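Local coordinates for protein transcriptional regulator (Actinomyces oris, PDB 5V8C) that acts as a LytR-Cps2A-Psr family phosphotransferase that mediates glycosylation of a cell wall-anchored surface protein, at residues 4-9 against 225-231; 12-16 against 287-291; 16-22 against 280-284; 51-57 against 68-72. All coordinates share one frame; numbering follows the deposited sequence.

Contact 1. Residues 4-9 against 225-231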
loop_
_atom_site.group_PDB
_atom_site.type_symbol
_atom_site.label_atom_id
_atom_site.label_comp_id
_atom_site.label_asym_id
_atom_site.label_seq_id
_atom_site.Cartn_x
_atom_site.Cartn_y
_atom_site.Cartn_z
ATOM N N PRO A 4 -8.546 17.867 0.627
ATOM C CA PRO A 4 -7.418 17.087 0.102
ATOM C C PRO A 4 -6.625 17.838 -0.956
ATOM O O PRO A 4 -7.190 18.676 -1.661
ATOM C CB PRO A 4 -8.098 15.850 -0.496
ATOM C CG PRO A 4 -9.441 16.337 -0.912
ATOM C CD PRO A 4 -9.841 17.344 0.134
ATOM N N ALA A 5 -5.330 17.501 -1.102
ATOM C CA ALA A 5 -4.494 18.061 -2.160
ATOM C C ALA A 5 -4.930 17.411 -3.472
ATOM O O ALA A 5 -5.388 16.261 -3.472
ATOM C CB ALA A 5 -3.029 17.762 -1.892
ATOM N N ARG A 6 -4.873 18.158 -4.572
ATOM C CA ARG A 6 -5.325 17.611 -5.845
ATOM C C ARG A 6 -4.203 17.457 -6.866
ATOM O O ARG A 6 -3.258 18.253 -6.896
ATOM C CB ARG A 6 -6.508 18.406 -6.424
ATOM C CG ARG A 6 -7.619 18.747 -5.423
ATOM C CD ARG A 6 -8.215 17.538 -4.721
ATOM N NE ARG A 6 -9.051 16.741 -5.612
ATOM C CZ ARG A 6 -10.291 16.364 -5.325
ATOM N NH1 ARG A 6 -10.843 16.703 -4.165
ATOM N NH2 ARG A 6 -10.990 15.651 -6.195
ATOM N N VAL A 7 -4.291 16.396 -7.673
ATOM C CA VAL A 7 -3.330 16.128 -8.729
ATOM C C VAL A 7 -4.061 15.756 -10.000
ATOM O O VAL A 7 -4.987 14.950 -9.969
ATOM C CB VAL A 7 -2.239 15.089 -8.357
ATOM C CG1 VAL A 7 -1.116 15.734 -7.559
ATOM C CG2 VAL A 7 -2.825 13.893 -7.611
ATOM N N ASP A 8 -3.672 16.365 -11.117
ATOM C CA ASP A 8 -4.280 16.013 -12.386
ATOM C C ASP A 8 -3.609 14.733 -12.873
ATOM O O ASP A 8 -2.383 14.685 -12.993
ATOM C CB ASP A 8 -4.132 17.155 -13.414
ATOM C CG ASP A 8 -4.800 18.459 -13.007
ATOM O OD1 ASP A 8 -6.054 18.493 -12.937
ATOM O OD2 ASP A 8 -4.075 19.463 -12.821
ATOM N N ILE A 9 -4.397 13.665 -13.029
ATOM C CA ILE A 9 -3.899 12.399 -13.543
ATOM C C ILE A 9 -4.782 11.945 -14.683
ATOM O O ILE A 9 -6.009 11.957 -14.557
ATOM C CB ILE A 9 -3.730 11.316 -12.422
ATOM C CG1 ILE A 9 -2.327 11.376 -11.803
ATOM C CG2 ILE A 9 -4.016 9.882 -12.924
ATOM C CD1 ILE A 9 -2.272 12.108 -10.603
ATOM N N ILE A 225 -4.309 13.738 2.805
ATOM C CA ILE A 225 -4.425 12.872 1.639
ATOM C C ILE A 225 -4.335 13.699 0.370
ATOM O O ILE A 225 -4.812 14.837 0.325
ATOM C CB ILE A 225 -5.798 12.118 1.729
ATOM C CG1 ILE A 225 -5.693 10.800 2.537
ATOM C CG2 ILE A 225 -6.519 11.893 0.378
ATOM C CD1 ILE A 225 -4.549 9.999 2.293
ATOM N N THR A 226 -3.780 13.096 -0.682
ATOM C CA THR A 226 -3.751 13.675 -2.012
ATOM C C THR A 226 -4.600 12.762 -2.904
ATOM O O THR A 226 -4.472 11.541 -2.833
ATOM C CB THR A 226 -2.308 13.886 -2.480
ATOM O OG1 THR A 226 -1.617 14.666 -1.505
ATOM C CG2 THR A 226 -2.226 14.576 -3.826
ATOM N N LEU A 227 -5.529 13.359 -3.662
ATOM C CA LEU A 227 -6.451 12.671 -4.565
ATOM C C LEU A 227 -6.269 13.185 -5.981
ATOM O O LEU A 227 -6.000 14.378 -6.168
ATOM C CB LEU A 227 -7.914 12.962 -4.167
ATOM C CG LEU A 227 -8.470 12.321 -2.907
ATOM C CD1 LEU A 227 -9.908 12.757 -2.681
ATOM C CD2 LEU A 227 -8.359 10.794 -2.950
ATOM N N ASP A 228 -6.534 12.327 -6.989
ATOM C CA ASP A 228 -6.533 12.800 -8.365
ATOM C C ASP A 228 -7.736 13.732 -8.537
ATOM O O ASP A 228 -8.667 13.679 -7.737
ATOM C CB ASP A 228 -6.554 11.643 -9.380
ATOM C CG ASP A 228 -7.832 10.843 -9.380
ATOM O OD1 ASP A 228 -8.766 11.208 -10.136
ATOM O OD2 ASP A 228 -7.899 9.845 -8.643
ATOM N N SER A 229 -7.700 14.600 -9.547
ATOM C CA SER A 229 -8.749 15.585 -9.793
ATOM C C SER A 229 -10.121 14.976 -10.064
ATOM O O SER A 229 -11.120 15.560 -9.659
ATOM C CB SER A 229 -8.346 16.517 -10.928
ATOM O OG SER A 229 -7.127 17.181 -10.636
ATOM N N GLY A 230 -10.153 13.794 -10.683
ATOM C CA GLY A 230 -11.392 13.116 -11.063
ATOM C C GLY A 230 -12.071 12.278 -9.999
ATOM O O GLY A 230 -13.190 11.804 -10.207
ATOM N N THR A 231 -11.400 12.059 -8.863
ATOM C CA THR A 231 -11.966 11.248 -7.790
ATOM C C THR A 231 -12.599 12.148 -6.733
ATOM O O THR A 231 -12.004 13.150 -6.336
ATOM C CB THR A 231 -10.931 10.236 -7.257
ATOM O OG1 THR A 231 -11.589 9.280 -6.428
ATOM C CG2 THR A 231 -9.806 10.887 -6.483
HETATM O O HOH W 1 -7.130 13.663 -12.334
#
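Ala-5, Arg-6 and Val-7 run beside Thr-226, Leu-227 and Asp-228 in parallel register, their short strand axes 4.6 Å apart at closest and 34° out of line. The backbone bonds are the evidence for this pairing. Ala-5 N donates to Ile-225 O (3.1 Å) and Ala-5 O accepts from Leu-227 N; Val-7 then repeats the pattern, its N reaching Leu-227 O and its O taking Ser-229 N.

The polar side chains gather past the end of the strands. Arg-6 is bent at both middle torsions (chi2 -56°, chi3 -72°), which folds its guanidinium back over Leu-227, whose CB lies over one face. There NH2 turns to the carbonyls of the type I turn from Asp-228 to Thr-231: it lies 2.7 Å from Thr-231 O and makes weak bonds to Asp-228 O and Ser-229 O. Ser-229 OG donates to Asp-8 OD1 (2.9 Å), arriving from above the carboxylate plane. A water accepts from Ile-9 N and, weakly, from Ser-229 N, while Asp-228 uses OD2 to hold Leu-112 N of the next strand.

The apolar contacts are lighter. Pro-4 CG rests 4.0 Å from Leu-227 CD1, and both side chains touch Leu-233 of helix 233-248. On the face shared with Ala-5, Val-7 CG2 meets Thr-226 CG2 at 3.9 Å, while Thr-226 also touches Gln-119 of helix 117-126.

Strand 5-7 is thus a parallel edge strand added to a mixed sheet with helices packed on its two faces, the three-layered alpha-beta-alpha architecture of LytR-Cps2A-Psr domains.

Contact 2. Residues 12-16 against 287-291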
loop_
_atom_site.group_PDB
_atom_site.type_symbol
_atom_site.label_atom_id
_atom_site.label_comp_id
_atom_site.label_asym_id
_atom_site.label_seq_id
_atom_site.Cartn_x
_atom_site.Cartn_y
_atom_site.Cartn_z
ATOM N N PRO A 12 -5.762 5.579 -16.988
ATOM C CA PRO A 12 -5.620 4.706 -18.163
ATOM C C PRO A 12 -6.965 4.181 -18.647
ATOM O O PRO A 12 -7.960 4.270 -17.934
ATOM C CB PRO A 12 -4.740 3.547 -17.651
ATOM C CG PRO A 12 -4.253 3.956 -16.316
ATOM C CD PRO A 12 -5.268 4.896 -15.774
ATOM N N THR A 13 -6.985 3.614 -19.855
ATOM C CA THR A 13 -8.165 2.997 -20.470
ATOM C C THR A 13 -7.952 1.487 -20.591
ATOM O O THR A 13 -6.813 1.034 -20.730
ATOM C CB THR A 13 -8.501 3.655 -21.834
ATOM O OG1 THR A 13 -7.361 3.593 -22.706
ATOM C CG2 THR A 13 -8.983 5.108 -21.689
ATOM N N THR A 14 -9.035 0.712 -20.502
ATOM C CA THR A 14 -8.984 -0.743 -20.637
ATOM C C THR A 14 -10.130 -1.274 -21.488
ATOM O O THR A 14 -11.176 -0.627 -21.601
ATOM C CB THR A 14 -8.932 -1.447 -19.268
ATOM O OG1 THR A 14 -8.570 -2.809 -19.473
ATOM C CG2 THR A 14 -10.269 -1.393 -18.509
ATOM N N SER A 15 -9.937 -2.475 -22.050
ATOM C CA SER A 15 -10.948 -3.203 -22.814
ATOM C C SER A 15 -11.483 -4.358 -21.954
ATOM O O SER A 15 -12.435 -5.035 -22.345
ATOM C CB SER A 15 -10.360 -3.722 -24.123
ATOM O OG SER A 15 -9.091 -4.323 -23.931
ATOM N N SER A 16 -10.880 -4.553 -20.765
ATOM C CA SER A 16 -11.230 -5.593 -19.796
ATOM C C SER A 16 -12.619 -5.385 -19.177
ATOM O O SER A 16 -12.958 -4.265 -18.780
ATOM C CB SER A 16 -10.180 -5.652 -18.688
ATOM O OG SER A 16 -10.504 -6.602 -17.684
ATOM N N THR A 287 -4.526 -5.870 -22.379
ATOM C CA THR A 287 -5.829 -5.204 -22.392
ATOM C C THR A 287 -5.837 -3.813 -21.706
ATOM O O THR A 287 -6.907 -3.222 -21.551
ATOM C CB THR A 287 -6.904 -6.144 -21.808
ATOM O OG1 THR A 287 -6.616 -6.406 -20.432
ATOM C CG2 THR A 287 -7.026 -7.457 -22.582
ATOM N N CYS A 288 -4.663 -3.271 -21.343
ATOM C CA CYS A 288 -4.585 -1.967 -20.679
ATOM C C CYS A 288 -3.806 -0.943 -21.518
ATOM O O CYS A 288 -2.811 -1.300 -22.140
ATOM C CB CYS A 288 -3.996 -2.116 -19.277
ATOM S SG CYS A 288 -4.075 -0.612 -18.267
ATOM N N ARG A 289 -4.240 0.333 -21.514
ATOM C CA ARG A 289 -3.589 1.396 -22.293
ATOM C C ARG A 289 -3.580 2.766 -21.577
ATOM O O ARG A 289 -4.643 3.300 -21.251
ATOM C CB ARG A 289 -4.235 1.510 -23.686
ATOM C CG ARG A 289 -3.608 2.545 -24.615
ATOM C CD ARG A 289 -4.611 2.950 -25.680
ATOM N NE ARG A 289 -4.073 3.896 -26.659
ATOM C CZ ARG A 289 -4.182 5.217 -26.564
ATOM N NH1 ARG A 289 -3.689 6.000 -27.515
ATOM N NH2 ARG A 289 -4.780 5.767 -25.514
ATOM N N PRO A 290 -2.390 3.381 -21.382
ATOM C CA PRO A 290 -2.353 4.722 -20.772
ATOM C C PRO A 290 -2.639 5.844 -21.786
ATOM O O PRO A 290 -2.702 5.571 -22.982
ATOM C CB PRO A 290 -0.932 4.803 -20.206
ATOM C CG PRO A 290 -0.116 3.899 -21.069
ATOM C CD PRO A 290 -1.032 2.890 -21.709
ATOM N N ALA A 291 -2.820 7.099 -21.303
ATOM C CA ALA A 291 -3.058 8.320 -22.091
ATOM C C ALA A 291 -4.175 8.202 -23.143
ATOM O O ALA A 291 -4.580 9.197 -23.754
ATOM C CB ALA A 291 -1.762 8.797 -22.740
#
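Thr-13 and Arg-289 form an antiparallel hydrogen-bonded pair, followed by the non-hydrogen-bonded pair of Thr-14 and Cys-288, with the two chain directions 171° apart. The result is a two-stranded antiparallel sheet, separate from the large mixed sheet, that joins the N-terminal region to the last modelled residues at the protein surface. Its reciprocal bonds are Thr-13 N to Arg-289 O (2.7 Å) and Arg-289 N to Thr-13 O (2.8 Å).

Side-chain hydroxyls reinforce this short frame by doubling up on its carbonyls. Thr-13 OG1 sits between its backbone N and carbonyl carbon (chi1 56°), close enough to N for both to donate to Arg-289 O, the hydroxyl at 3.1 Å and tilted from the carbonyl plane. The Thr-13 and Arg-289 side chains lie alongside, pointing the same way.

Thr-287 O is gripped in a similar manner. Ser-15 N reaches it in the carbonyl plane at 3.2 Å, Thr-14 OG1 comes from above that plane at 2.7 Å, and Ser-15 OG adds a weak bond. Thr-14 places OG1 opposite its backbone N (chi1 -166°), beside the following peptide, where it also accepts from Ser-16 N at 3.2 Å and closes an ST turn. A valine in place of this threonine would probably leave Thr-287 O with one strong donor fewer, Ser-16 N without its turn partner and the ST turn after the strand less firmly held.

On the face bearing Thr-14, Cys-288 is bonded by a disulfide to Cys-102 of helix 94-105, and its SG lies 4.3 Å from Pro-12 CB.

Contact 3. Residues 16-22 against 280-284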
loop_
_atom_site.group_PDB
_atom_site.type_symbol
_atom_site.label_atom_id
_atom_site.label_comp_id
_atom_site.label_asym_id
_atom_site.label_seq_id
_atom_site.Cartn_x
_atom_site.Cartn_y
_atom_site.Cartn_z
ATOM N N SER A 16 -10.880 -4.553 -20.765
ATOM C CA SER A 16 -11.230 -5.593 -19.796
ATOM C C SER A 16 -12.619 -5.385 -19.177
ATOM O O SER A 16 -12.958 -4.265 -18.780
ATOM C CB SER A 16 -10.180 -5.652 -18.688
ATOM O OG SER A 16 -10.504 -6.602 -17.684
ATOM N N PRO A 17 -13.403 -6.473 -19.005
ATOM C CA PRO A 17 -14.710 -6.334 -18.343
ATOM C C PRO A 17 -14.622 -6.498 -16.819
ATOM O O PRO A 17 -15.317 -5.788 -16.088
ATOM C CB PRO A 17 -15.548 -7.445 -18.985
ATOM C CG PRO A 17 -14.538 -8.479 -19.468
ATOM C CD PRO A 17 -13.150 -7.874 -19.407
ATOM N N THR A 18 -13.765 -7.434 -16.345
ATOM C CA THR A 18 -13.562 -7.775 -14.929
ATOM C C THR A 18 -12.903 -6.650 -14.121
ATOM O O THR A 18 -13.129 -6.555 -12.917
ATOM C CB THR A 18 -12.769 -9.081 -14.795
ATOM O OG1 THR A 18 -12.796 -9.807 -16.028
ATOM C CG2 THR A 18 -13.262 -9.951 -13.644
ATOM N N ALA A 19 -12.065 -5.826 -14.771
ATOM C CA ALA A 19 -11.394 -4.721 -14.095
ATOM C C ALA A 19 -12.385 -3.579 -13.903
ATOM O O ALA A 19 -12.677 -2.835 -14.846
ATOM C CB ALA A 19 -10.180 -4.260 -14.893
ATOM N N GLY A 20 -12.961 -3.516 -12.707
ATOM C CA GLY A 20 -13.945 -2.504 -12.354
ATOM C C GLY A 20 -13.301 -1.327 -11.659
ATOM O O GLY A 20 -12.429 -0.661 -12.231
ATOM N N GLU A 21 -13.718 -1.070 -10.414
ATOM C CA GLU A 21 -13.147 0.017 -9.628
ATOM C C GLU A 21 -11.830 -0.439 -8.988
ATOM O O GLU A 21 -11.808 -1.421 -8.236
ATOM C CB GLU A 21 -14.146 0.508 -8.574
ATOM C CG GLU A 21 -13.723 1.795 -7.890
ATOM C CD GLU A 21 -14.815 2.457 -7.074
ATOM O OE1 GLU A 21 -15.693 3.115 -7.679
ATOM O OE2 GLU A 21 -14.785 2.332 -5.829
ATOM N N THR A 22 -10.724 0.216 -9.352
ATOM C CA THR A 22 -9.433 -0.125 -8.765
ATOM C C THR A 22 -8.708 1.159 -8.302
ATOM O O THR A 22 -8.369 2.038 -9.103
ATOM C CB THR A 22 -8.603 -1.095 -9.637
ATOM O OG1 THR A 22 -7.206 -0.927 -9.383
ATOM C CG2 THR A 22 -8.906 -0.993 -11.117
ATOM N N ARG A 280 -7.021 -13.137 -12.302
ATOM C CA ARG A 280 -8.263 -13.439 -11.592
ATOM C C ARG A 280 -9.127 -12.170 -11.481
ATOM O O ARG A 280 -10.324 -12.209 -11.780
ATOM C CB ARG A 280 -7.965 -13.994 -10.187
ATOM C CG ARG A 280 -7.526 -15.449 -10.190
ATOM C CD ARG A 280 -7.370 -16.017 -8.789
ATOM N NE ARG A 280 -6.958 -17.421 -8.829
ATOM C CZ ARG A 280 -7.795 -18.451 -8.758
ATOM N NH1 ARG A 280 -9.098 -18.248 -8.604
ATOM N NH2 ARG A 280 -7.333 -19.693 -8.824
ATOM N N TYR A 281 -8.485 -11.034 -11.129
ATOM C CA TYR A 281 -9.123 -9.728 -10.955
ATOM C C TYR A 281 -9.205 -8.905 -12.258
ATOM O O TYR A 281 -9.469 -7.707 -12.219
ATOM C CB TYR A 281 -8.426 -8.951 -9.817
ATOM C CG TYR A 281 -8.341 -9.743 -8.527
ATOM C CD1 TYR A 281 -9.458 -9.911 -7.712
ATOM C CD2 TYR A 281 -7.161 -10.371 -8.149
ATOM C CE1 TYR A 281 -9.402 -10.690 -6.557
ATOM C CE2 TYR A 281 -7.090 -11.148 -6.993
ATOM C CZ TYR A 281 -8.215 -11.307 -6.201
ATOM O OH TYR A 281 -8.144 -12.068 -5.061
ATOM N N GLY A 282 -9.012 -9.568 -13.396
ATOM C CA GLY A 282 -9.135 -8.969 -14.725
ATOM C C GLY A 282 -8.022 -8.050 -15.192
ATOM O O GLY A 282 -8.239 -7.237 -16.097
ATOM N N TYR A 283 -6.819 -8.183 -14.609
ATOM C CA TYR A 283 -5.674 -7.361 -14.996
ATOM C C TYR A 283 -4.761 -8.119 -15.946
ATOM O O TYR A 283 -4.328 -9.228 -15.627
ATOM C CB TYR A 283 -4.861 -6.914 -13.769
ATOM C CG TYR A 283 -5.655 -6.233 -12.675
ATOM C CD1 TYR A 283 -6.525 -5.185 -12.965
ATOM C CD2 TYR A 283 -5.461 -6.565 -11.340
ATOM C CE1 TYR A 283 -7.218 -4.520 -11.957
ATOM C CE2 TYR A 283 -6.145 -5.905 -10.324
ATOM C CZ TYR A 283 -7.022 -4.881 -10.635
ATOM O OH TYR A 283 -7.705 -4.239 -9.629
ATOM N N SER A 284 -4.454 -7.515 -17.105
ATOM C CA SER A 284 -3.554 -8.087 -18.103
ATOM C C SER A 284 -2.929 -6.950 -18.918
ATOM O O SER A 284 -3.663 -6.055 -19.350
ATOM C CB SER A 284 -4.304 -9.055 -19.014
ATOM O OG SER A 284 -3.418 -9.712 -19.906
#
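Ser-16 OG donates to Gly-282 O at 2.8 Å, lying in the carbonyl plane on a lone pair, and accepts a weak bond from Ala-19 N at 3.4 Å. The hydroxyl therefore links Ala-19 of its own loop to the loop that follows helix 272-280. It can do both because chi1 is 177°, which puts OG on the far side of CB from the serine's own N, beside its carbonyl carbon. An alanine here would lose both bonds and is likely to leave Gly-282 O without this donor and Ala-19 N without its weak acceptor.

Gly-282 is the C-prime residue of the Schellman motif ending that helix, and its positive phi (75°) fits the role. Thr-18 packs against it, CB to Gly-282 CA at 3.6 Å, on the side where a side chain would otherwise project. Thr-18 O itself is held by Arg-59 of strand 52-60.

Farther along, the Tyr-283 ring reaches back to the first loop. Thr-22 CG2 lies at its edge, 4.0 Å from CE1, whereas Ala-19 CB approaches the same CE1 obliquely at 4.2 Å. Thr-22 CB lies 3.3 Å from Tyr-283 OH, the two side chains arriving from opposite directions. Over the centre of one ring face sits the carbonyl oxygen of Tyr-281, and Leu-57, Ile-107 and Pro-108 also pack against this ring.

With one firm hydrogen bond between the two segments and otherwise mainly packing contacts, the helix-ending loop and the chain entering strand 23-28 probably owe their fit mostly to the packing round Gly-282 and the Tyr-283 ring.

Contact 4. Residues 51-57 against 68-72. With PO4 (phosphate ion), chain C.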
loop_
_atom_site.group_PDB
_atom_site.type_symbol
_atom_site.label_atom_id
_atom_site.label_comp_id
_atom_site.label_asym_id
_atom_site.label_seq_id
_atom_site.Cartn_x
_atom_site.Cartn_y
_atom_site.Cartn_z
ATOM N N ARG A 51 10.004 8.662 -3.901
ATOM C CA ARG A 51 9.882 7.218 -4.108
ATOM C C ARG A 51 8.617 6.663 -3.465
ATOM O O ARG A 51 8.177 7.169 -2.433
ATOM C CB ARG A 51 11.115 6.482 -3.564
ATOM C CG ARG A 51 12.337 6.557 -4.464
ATOM C CD ARG A 51 13.290 5.419 -4.168
ATOM N NE ARG A 51 14.578 5.602 -4.833
ATOM C CZ ARG A 51 15.538 4.684 -4.863
ATOM N NH1 ARG A 51 15.359 3.508 -4.277
ATOM N NH2 ARG A 51 16.681 4.932 -5.490
ATOM N N ALA A 52 8.041 5.612 -4.066
ATOM C CA ALA A 52 6.839 4.967 -3.537
ATOM C C ALA A 52 7.242 3.807 -2.625
ATOM O O ALA A 52 7.772 2.802 -3.101
ATOM C CB ALA A 52 5.968 4.469 -4.680
ATOM N N ASP A 53 7.063 3.975 -1.311
ATOM C CA ASP A 53 7.399 2.951 -0.328
ATOM C C ASP A 53 6.306 1.894 -0.264
ATOM O O ASP A 53 6.604 0.712 -0.101
ATOM C CB ASP A 53 7.617 3.581 1.060
ATOM C CG ASP A 53 8.891 4.399 1.188
ATOM O OD1 ASP A 53 9.709 4.385 0.236
ATOM O OD2 ASP A 53 9.082 5.040 2.247
ATOM N N VAL A 54 5.042 2.320 -0.419
ATOM C CA VAL A 54 3.869 1.446 -0.363
ATOM C C VAL A 54 3.040 1.601 -1.637
ATOM O O VAL A 54 2.745 2.723 -2.049
ATOM C CB VAL A 54 3.029 1.745 0.903
ATOM C CG1 VAL A 54 1.743 0.925 0.924
ATOM C CG2 VAL A 54 3.844 1.501 2.172
ATOM N N ILE A 55 2.688 0.475 -2.271
ATOM C CA ILE A 55 1.879 0.430 -3.491
ATOM C C ILE A 55 0.866 -0.671 -3.294
ATOM O O ILE A 55 1.235 -1.844 -3.311
ATOM C CB ILE A 55 2.721 0.155 -4.766
ATOM C CG1 ILE A 55 3.947 1.083 -4.893
ATOM C CG2 ILE A 55 1.861 0.197 -6.012
ATOM C CD1 ILE A 55 5.214 0.413 -4.532
ATOM N N ALA A 56 -0.398 -0.301 -3.100
ATOM C CA ALA A 56 -1.481 -1.260 -2.910
ATOM C C ALA A 56 -2.672 -0.930 -3.805
ATOM O O ALA A 56 -3.017 0.242 -3.997
ATOM C CB ALA A 56 -1.922 -1.276 -1.451
ATOM N N LEU A 57 -3.315 -1.967 -4.329
ATOM C CA LEU A 57 -4.512 -1.764 -5.111
ATOM C C LEU A 57 -5.726 -2.273 -4.334
ATOM O O LEU A 57 -5.726 -3.411 -3.859
ATOM C CB LEU A 57 -4.397 -2.308 -6.549
ATOM C CG LEU A 57 -4.198 -3.797 -6.767
ATOM C CD1 LEU A 57 -5.535 -4.498 -6.997
ATOM C CD2 LEU A 57 -3.279 -4.049 -7.950
ATOM N N ILE A 68 -4.403 -5.897 -2.716
ATOM C CA ILE A 68 -3.216 -6.548 -3.264
ATOM C C ILE A 68 -2.027 -5.643 -3.033
ATOM O O ILE A 68 -1.986 -4.522 -3.547
ATOM C CB ILE A 68 -3.381 -7.007 -4.745
ATOM C CG1 ILE A 68 -4.473 -8.095 -4.842
ATOM C CG2 ILE A 68 -2.053 -7.538 -5.305
ATOM C CD1 ILE A 68 -5.234 -8.124 -6.087
ATOM N N ASN A 69 -1.119 -6.088 -2.158
ATOM C CA ASN A 69 0.063 -5.320 -1.796
ATOM C C ASN A 69 1.150 -5.627 -2.821
ATOM O O ASN A 69 1.522 -6.788 -2.999
ATOM C CB ASN A 69 0.483 -5.648 -0.350
ATOM C CG ASN A 69 1.694 -4.905 0.177
ATOM O OD1 ASN A 69 1.947 -3.740 -0.148
ATOM N ND2 ASN A 69 2.441 -5.554 1.062
ATOM N N LEU A 70 1.542 -4.612 -3.597
ATOM C CA LEU A 70 2.546 -4.768 -4.648
ATOM C C LEU A 70 3.932 -4.435 -4.106
ATOM O O LEU A 70 4.149 -3.301 -3.669
ATOM C CB LEU A 70 2.213 -3.886 -5.858
ATOM C CG LEU A 70 0.891 -4.169 -6.578
ATOM C CD1 LEU A 70 0.583 -3.078 -7.593
ATOM C CD2 LEU A 70 0.897 -5.531 -7.254
ATOM N N PRO A 71 4.872 -5.411 -4.087
ATOM C CA PRO A 71 6.218 -5.132 -3.547
ATOM C C PRO A 71 6.956 -4.029 -4.314
ATOM O O PRO A 71 6.973 -4.044 -5.542
ATOM C CB PRO A 71 6.923 -6.488 -3.639
ATOM C CG PRO A 71 6.193 -7.236 -4.680
ATOM C CD PRO A 71 4.767 -6.803 -4.565
ATOM N N ARG A 72 7.509 -3.042 -3.583
ATOM C CA ARG A 72 8.190 -1.861 -4.134
ATOM C C ARG A 72 9.416 -2.183 -5.009
ATOM O O ARG A 72 9.711 -1.450 -5.954
ATOM C CB ARG A 72 8.563 -0.877 -3.003
ATOM C CG ARG A 72 9.601 -1.423 -2.005
ATOM C CD ARG A 72 10.010 -0.440 -0.912
ATOM N NE ARG A 72 10.609 0.792 -1.438
ATOM C CZ ARG A 72 11.873 0.908 -1.837
ATOM N NH1 ARG A 72 12.683 -0.144 -1.812
ATOM N NH2 ARG A 72 12.333 2.072 -2.275
HETATM P P PO4 C . 16.695 1.735 -1.779
HETATM O O1 PO4 C . 18.046 2.399 -2.320
HETATM O O2 PO4 C . 16.134 0.727 -2.888
HETATM O O3 PO4 C . 15.609 2.880 -1.512
HETATM O O4 PO4 C . 16.978 0.966 -0.460
HETATM O O HOH W 2 3.768 -2.176 -1.286
#
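The guanidinium groups of Arg-51 and Arg-72 lie nearly coplanar, 11° apart, and meet edge to edge, with Arg-51 NH1 3.9 Å from Arg-72 NH2. Phosphate O2 sits at the edge of both groups, in plane, while O3 approaches each obliquely, 2.8 Å from Arg-51 NH1 and weakly bonded by Arg-72 NH2. The bend at chi3 (-60°) carries the Arg-72 tip past Asp-53, whose CA also lies at the guanidinium edge; Asp-53 OD1 stays 4.1 Å from NE, beyond a salt bridge. Although the phosphate probably came from the crystallisation liquor, an anion between these arginines is consistent with a site for the substrate's phosphates, as in relatives.

Both arginines flank a beta hairpin of strands 52-60 and 65-70, inside the mixed sheet between strands 23-28 and 252-256, with a classic bulge where Asp-53 and Val-54 face Gly-27. Leu-57 and Ile-68 exchange two backbone bonds, and Leu-70 N donates to Ile-55 O at 2.8 Å. On the face bearing Ile-55 and Leu-57, Leu-57 CD1 lies alongside Ile-68 CD1 (3.8 Å), and Leu-70 CD1 meets Ile-55 CG2 (3.9 Å). On the other face Asn-69 ND2 bonds Asp-256 and Thr-193.

In the fold
Contact 4 is the buried one, its centre about 4 Å from that of the chain, whereas contact 2 lies on the surface, about 22 Å out; contacts 1 and 3 are partly buried. Contacts 1 and 4 belong to the same mixed sheet, one at its edge in parallel pairing, the other inside it in an antiparallel hairpin. Contacts 2 and 3 share Ser-16. Arg-6 and Ser-229 add polar bonds in contact 1; hydroxyls supplement backbone bonds in contact 2, whereas aliphatic side chains fill the core of contact 4, with arginines confined to its phosphate end. Contact 3 connects the two settings: Tyr-283 OH packs 3.4 Å from Leu-57 CD1, and Tyr-281 CD2 meets Ile-68 CD1.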